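AlyGC (Glaciecola chathamensis, PDB 5GKD) probably depolymerises alginate by beta-elimination, acting as a polysaccharide lyase of family 6. Local coordinates at residues A[87-91]-A[92-96]; A[545-549]-A[550-554]. All blocks are in the same frame, centred on the assembly; numbering follows the deposited sequence.

Interaction 1. Residues A[87-91]-A[92-96]. With PO4 (phosphate ion), chain I; PO4 (phosphate ion), chain G.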
loop_
_atom_site.group_PDB
_atom_site.type_symbol
_atom_site.label_atom_id
_atom_site.label_comp_id
_atom_site.label_asym_id
_atom_site.label_seq_id
_atom_site.Cartn_x
_atom_site.Cartn_y
_atom_site.Cartn_z
ATOM N N THR A 87 -15.732 2.138 -15.521
ATOM C CA THR A 87 -16.847 1.377 -14.968
ATOM C C THR A 87 -16.398 -0.057 -14.687
ATOM O O THR A 87 -15.200 -0.330 -14.495
ATOM C CB THR A 87 -18.065 1.443 -15.908
ATOM O OG1 THR A 87 -17.748 0.864 -17.171
ATOM C CG2 THR A 87 -18.514 2.887 -16.131
ATOM N N GLY A 88 -17.358 -0.974 -14.650
ATOM C CA GLY A 88 -17.028 -2.360 -14.413
ATOM C C GLY A 88 -16.518 -3.095 -15.628
ATOM O O GLY A 88 -15.949 -4.178 -15.476
ATOM N N GLU A 89 -16.696 -2.531 -16.826
ATOM C CA GLU A 89 -16.430 -3.255 -18.065
ATOM C C GLU A 89 -15.953 -2.291 -19.136
ATOM O O GLU A 89 -16.393 -1.147 -19.193
ATOM C CB GLU A 89 -17.672 -3.978 -18.613
ATOM C CG GLU A 89 -18.551 -4.651 -17.597
ATOM C CD GLU A 89 -19.483 -3.711 -16.870
ATOM O OE1 GLU A 89 -19.900 -2.690 -17.460
ATOM O OE2 GLU A 89 -19.794 -4.008 -15.698
ATOM N N VAL A 90 -15.093 -2.787 -20.022
ATOM C CA VAL A 90 -14.704 -2.012 -21.199
ATOM C C VAL A 90 -15.794 -2.046 -22.257
ATOM O O VAL A 90 -16.212 -1.001 -22.766
ATOM C CB VAL A 90 -13.375 -2.533 -21.765
ATOM C CG1 VAL A 90 -12.941 -1.667 -22.938
ATOM C CG2 VAL A 90 -12.330 -2.555 -20.676
ATOM N N ILE A 91 -16.242 -3.249 -22.626
ATOM C CA ILE A 91 -17.293 -3.467 -23.615
ATOM C C ILE A 91 -18.424 -4.248 -22.960
ATOM O O ILE A 91 -18.219 -5.374 -22.497
ATOM C CB ILE A 91 -16.782 -4.240 -24.833
ATOM C CG1 ILE A 91 -15.617 -3.524 -25.503
ATOM C CG2 ILE A 91 -17.929 -4.474 -25.831
ATOM C CD1 ILE A 91 -15.087 -4.303 -26.675
ATOM N N ALA A 92 -19.624 -3.681 -22.962
ATOM C CA ALA A 92 -20.791 -4.334 -22.379
ATOM C C ALA A 92 -21.949 -4.321 -23.360
ATOM O O ALA A 92 -22.243 -3.288 -23.977
ATOM C CB ALA A 92 -21.226 -3.653 -21.089
ATOM N N PHE A 93 -22.617 -5.467 -23.490
ATOM C CA PHE A 93 -23.791 -5.598 -24.342
ATOM C C PHE A 93 -25.054 -5.180 -23.597
ATOM O O PHE A 93 -26.073 -5.881 -23.601
ATOM C CB PHE A 93 -23.905 -7.032 -24.855
ATOM C CG PHE A 93 -22.946 -7.367 -25.963
ATOM C CD1 PHE A 93 -21.614 -7.659 -25.690
ATOM C CD2 PHE A 93 -23.386 -7.438 -27.274
ATOM C CE1 PHE A 93 -20.745 -7.976 -26.705
ATOM C CE2 PHE A 93 -22.515 -7.770 -28.293
ATOM C CZ PHE A 93 -21.192 -8.027 -28.005
ATOM N N ARG A 94 -24.981 -4.040 -22.925
ATOM C CA ARG A 94 -26.126 -3.444 -22.255
ATOM C C ARG A 94 -25.796 -1.992 -21.947
ATOM O O ARG A 94 -24.624 -1.603 -21.871
ATOM C CB ARG A 94 -26.488 -4.181 -20.956
ATOM C CG ARG A 94 -25.546 -3.852 -19.830
ATOM C CD ARG A 94 -25.826 -4.607 -18.547
ATOM N NE ARG A 94 -24.868 -4.196 -17.536
ATOM C CZ ARG A 94 -24.937 -4.510 -16.247
ATOM N NH1 ARG A 94 -24.000 -4.074 -15.427
ATOM N NH2 ARG A 94 -25.924 -5.262 -15.776
ATOM N N ARG A 95 -26.852 -1.195 -21.775
ATOM C CA ARG A 95 -26.714 0.086 -21.104
ATOM C C ARG A 95 -26.601 -0.100 -19.594
ATOM O O ARG A 95 -25.705 0.460 -18.957
ATOM C CB ARG A 95 -27.907 0.991 -21.427
ATOM C CG ARG A 95 -27.872 2.313 -20.661
ATOM C CD ARG A 95 -29.001 3.234 -21.086
ATOM N NE ARG A 95 -28.841 4.546 -20.487
ATOM C CZ ARG A 95 -29.458 5.649 -20.900
ATOM N NH1 ARG A 95 -30.294 5.606 -21.927
ATOM N NH2 ARG A 95 -29.231 6.800 -20.281
ATOM N N ASN A 96 -27.524 -0.867 -19.022
ATOM C CA ASN A 96 -27.598 -1.170 -17.594
ATOM C C ASN A 96 -28.488 -2.398 -17.457
ATOM O O ASN A 96 -28.936 -2.959 -18.456
ATOM C CB ASN A 96 -28.126 0.016 -16.786
ATOM C CG ASN A 96 -29.439 0.538 -17.314
ATOM O OD1 ASN A 96 -30.402 -0.213 -17.498
ATOM N ND2 ASN A 96 -29.483 1.832 -17.580
HETATM P P PO4 I . -26.113 6.351 -18.397
HETATM O O1 PO4 I . -24.804 6.697 -19.067
HETATM O O2 PO4 I . -27.181 7.327 -18.830
HETATM O O3 PO4 I . -26.561 4.952 -18.757
HETATM O O4 PO4 I . -25.913 6.434 -16.908
HETATM P P PO4 G . -23.478 -6.810 -13.053
HETATM O O1 PO4 G . -24.001 -7.613 -14.222
HETATM O O2 PO4 G . -24.175 -5.470 -12.932
HETATM O O3 PO4 G . -21.995 -6.615 -13.256
HETATM O O4 PO4 G . -23.722 -7.562 -11.767
HETATM O O HOH W 1 -22.665 -2.990 -17.729
#
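E89 and A92 begin and end a short strand on the parallel beta-helix, with the chain bending at V90 and I91 between them. Beyond it F93 centres an inverse gamma turn, closed by a weak bond from R94 N to A92 O (3.0 Å), and R95 turns a second corner. This path brings the R94 guanidinium back near E89 and carries R95 to the other side. E89 bends at its second torsion (chi2 80°), bringing OE1 to 4.0 Å from A92 CB, where a small methyl leaves room for the carboxylate. A water bridges acid and R94: it donates to E89 OE1 at 2.8 Å and accepts from R94 NE at 2.5 Å, a suspiciously short and doubtful distance. Directly, E89 OE2 stays 4.2 Å from R94 NH1, too far for a salt bridge. R94 meets one phosphate edge-on, through NH1 to O2 at 2.9 Å and more weakly through NH2; R153 and Y129 also hold this ion. R95, extended, grips the second phosphate with NE on O3 (2.9 Å) and NH2 on O2 (2.6 Å), while its NH1 pairs with E39. Arginine's planar donors suit these two separate sites, each probably anion-attracting; whether alginate uses either is not established.

Interaction 2. Residues A[545-549]-A[550-554]; sequences LAIKN and STFEN
S550, N549 and I547 shape the tight turn between strands 543-548 and 551-555, two successive faces of one coil in the second parallel beta-helix of the chain. The turn resembles the T2 turn of pectate lyases: one residue, N549, takes the left-handed helical conformation (phi 59°) and swings the strand direction sharply. Asparagine tolerates positive phi better than most residues with a side chain. Its side chain as a whole leads away from the strand that follows and packs near K490 and D514, and its carbonyl O accepts a hydrogen bond from a water at 2.8 Å that also lies 2.5 Å from T551 OG1.

On the inner side of the bend, I547 points toward the coming strand. Its CG2, anti to the backbone N, reaches the rim of the F552 ring near the ring plane, 3.8 Å from CE1, so the methyl meets the ring at its edge. F563 meets this phenyl edge-to-face, and F582 of the next coil lies with its plane at a shallow tilt to it. A beta-branched residue suits a strand, and its methyl fills the angle of the corner, 4.3 Å from S550 CB.

S550 is buried, and its N and OG both find partners in neighbouring coils. Its N donates to S580 OG, while OG accepts from V516 N, a role a small hydroxyl suits, since it can accept and donate at once. That same OG donates across the turn to K548 O at 2.9 Å, standing 53° above the carbonyl plane with a C=O...O angle of 126°.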
loop_
_atom_site.group_PDB
_atom_site.type_symbol
_atom_site.label_atom_id
_atom_site.label_comp_id
_atom_site.label_asym_id
_atom_site.label_seq_id
_atom_site.Cartn_x
_atom_site.Cartn_y
_atom_site.Cartn_z
ATOM N N LEU A 545 13.142 -10.634 -11.376
ATOM C CA LEU A 545 14.374 -10.262 -10.689
ATOM C C LEU A 545 15.340 -11.443 -10.723
ATOM O O LEU A 545 15.012 -12.524 -10.227
ATOM C CB LEU A 545 14.079 -9.829 -9.243
ATOM C CG LEU A 545 15.275 -9.558 -8.324
ATOM C CD1 LEU A 545 16.167 -8.488 -8.905
ATOM C CD2 LEU A 545 14.807 -9.177 -6.930
ATOM N N ALA A 546 16.519 -11.238 -11.314
ATOM C CA ALA A 546 17.582 -12.240 -11.384
ATOM C C ALA A 546 18.849 -11.670 -10.764
ATOM O O ALA A 546 19.225 -10.530 -11.048
ATOM C CB ALA A 546 17.861 -12.671 -12.828
ATOM N N ILE A 547 19.499 -12.462 -9.914
ATOM C CA ILE A 547 20.688 -12.048 -9.177
ATOM C C ILE A 547 21.729 -13.150 -9.317
ATOM O O ILE A 547 21.497 -14.282 -8.879
ATOM C CB ILE A 547 20.368 -11.778 -7.700
ATOM C CG1 ILE A 547 19.397 -10.605 -7.589
ATOM C CG2 ILE A 547 21.635 -11.499 -6.905
ATOM C CD1 ILE A 547 18.915 -10.369 -6.215
ATOM N N LYS A 548 22.868 -12.825 -9.932
ATOM C CA LYS A 548 23.887 -13.817 -10.276
ATOM C C LYS A 548 25.264 -13.284 -9.927
ATOM O O LYS A 548 25.577 -12.134 -10.232
ATOM C CB LYS A 548 23.866 -14.163 -11.772
ATOM C CG LYS A 548 22.499 -14.379 -12.334
ATOM C CD LYS A 548 22.495 -14.496 -13.846
ATOM C CE LYS A 548 21.060 -14.743 -14.318
ATOM N NZ LYS A 548 20.926 -14.890 -15.791
ATOM N N ASN A 549 26.091 -14.124 -9.307
ATOM C CA ASN A 549 27.515 -13.824 -9.121
ATOM C C ASN A 549 27.748 -12.546 -8.326
ATOM O O ASN A 549 28.759 -11.870 -8.522
ATOM C CB ASN A 549 28.236 -13.717 -10.469
ATOM C CG ASN A 549 27.931 -14.881 -11.383
ATOM O OD1 ASN A 549 27.424 -14.699 -12.486
ATOM N ND2 ASN A 549 28.237 -16.085 -10.928
ATOM N N SER A 550 26.837 -12.181 -7.431
ATOM C CA SER A 550 26.926 -10.879 -6.800
ATOM C C SER A 550 27.128 -11.018 -5.302
ATOM O O SER A 550 26.871 -12.061 -4.706
ATOM C CB SER A 550 25.676 -10.036 -7.093
ATOM O OG SER A 550 25.544 -9.822 -8.482
ATOM N N THR A 551 27.580 -9.932 -4.698
ATOM C CA THR A 551 27.896 -9.905 -3.283
ATOM C C THR A 551 27.260 -8.677 -2.655
ATOM O O THR A 551 27.341 -7.578 -3.205
ATOM C CB THR A 551 29.422 -9.880 -3.059
ATOM O OG1 THR A 551 30.012 -10.985 -3.743
ATOM C CG2 THR A 551 29.747 -9.971 -1.578
ATOM N N PHE A 552 26.645 -8.867 -1.494
ATOM C CA PHE A 552 25.915 -7.800 -0.824
ATOM C C PHE A 552 26.293 -7.847 0.645
ATOM O O PHE A 552 26.069 -8.868 1.301
ATOM C CB PHE A 552 24.395 -7.963 -1.018
ATOM C CG PHE A 552 23.976 -8.098 -2.469
ATOM C CD1 PHE A 552 23.912 -9.342 -3.069
ATOM C CD2 PHE A 552 23.651 -6.979 -3.226
ATOM C CE1 PHE A 552 23.537 -9.473 -4.378
ATOM C CE2 PHE A 552 23.286 -7.109 -4.543
ATOM C CZ PHE A 552 23.232 -8.358 -5.124
ATOM N N GLU A 553 26.866 -6.760 1.160
ATOM C CA GLU A 553 27.440 -6.766 2.495
ATOM C C GLU A 553 27.067 -5.520 3.274
ATOM O O GLU A 553 26.859 -4.446 2.707
ATOM C CB GLU A 553 28.967 -6.835 2.466
ATOM C CG GLU A 553 29.529 -8.174 2.097
ATOM C CD GLU A 553 31.043 -8.196 2.210
ATOM O OE1 GLU A 553 31.638 -7.119 2.454
ATOM O OE2 GLU A 553 31.629 -9.289 2.059
ATOM N N ASN A 554 27.034 -5.678 4.595
ATOM C CA ASN A 554 26.986 -4.556 5.530
ATOM C C ASN A 554 25.666 -3.793 5.435
ATOM O O ASN A 554 25.635 -2.560 5.450
ATOM C CB ASN A 554 28.184 -3.629 5.318
ATOM C CG ASN A 554 29.510 -4.337 5.567
ATOM O OD1 ASN A 554 29.643 -5.110 6.515
ATOM N ND2 ASN A 554 30.488 -4.088 4.700
HETATM O O HOH W 2 30.277 -11.518 -6.161
#

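Interactions 1 and 2 belong to different beta-helices of the same chain, on opposite sides of its centre: their centres are about 48 Å apart and their nearest atoms about 28 Å, so neither touches the other. Residues 87-96 belong to the beta-helix that also carries the carbonate pocket and the calcium ion, though they supply no ligand to either. Strand 89-92 lies in the same series of stacked parallel strands as 214-219, 236-241 and 263-265, which supply E214, R240 and R264 to the carbonate pocket, completed by Y303, with E214 also at the calcium. Three strands of this series intervene between 89-92 and 214-219; a shared role in binding substrate is not established. Residues 545-554, by contrast, are structural packing at a corner of the second beta-helix.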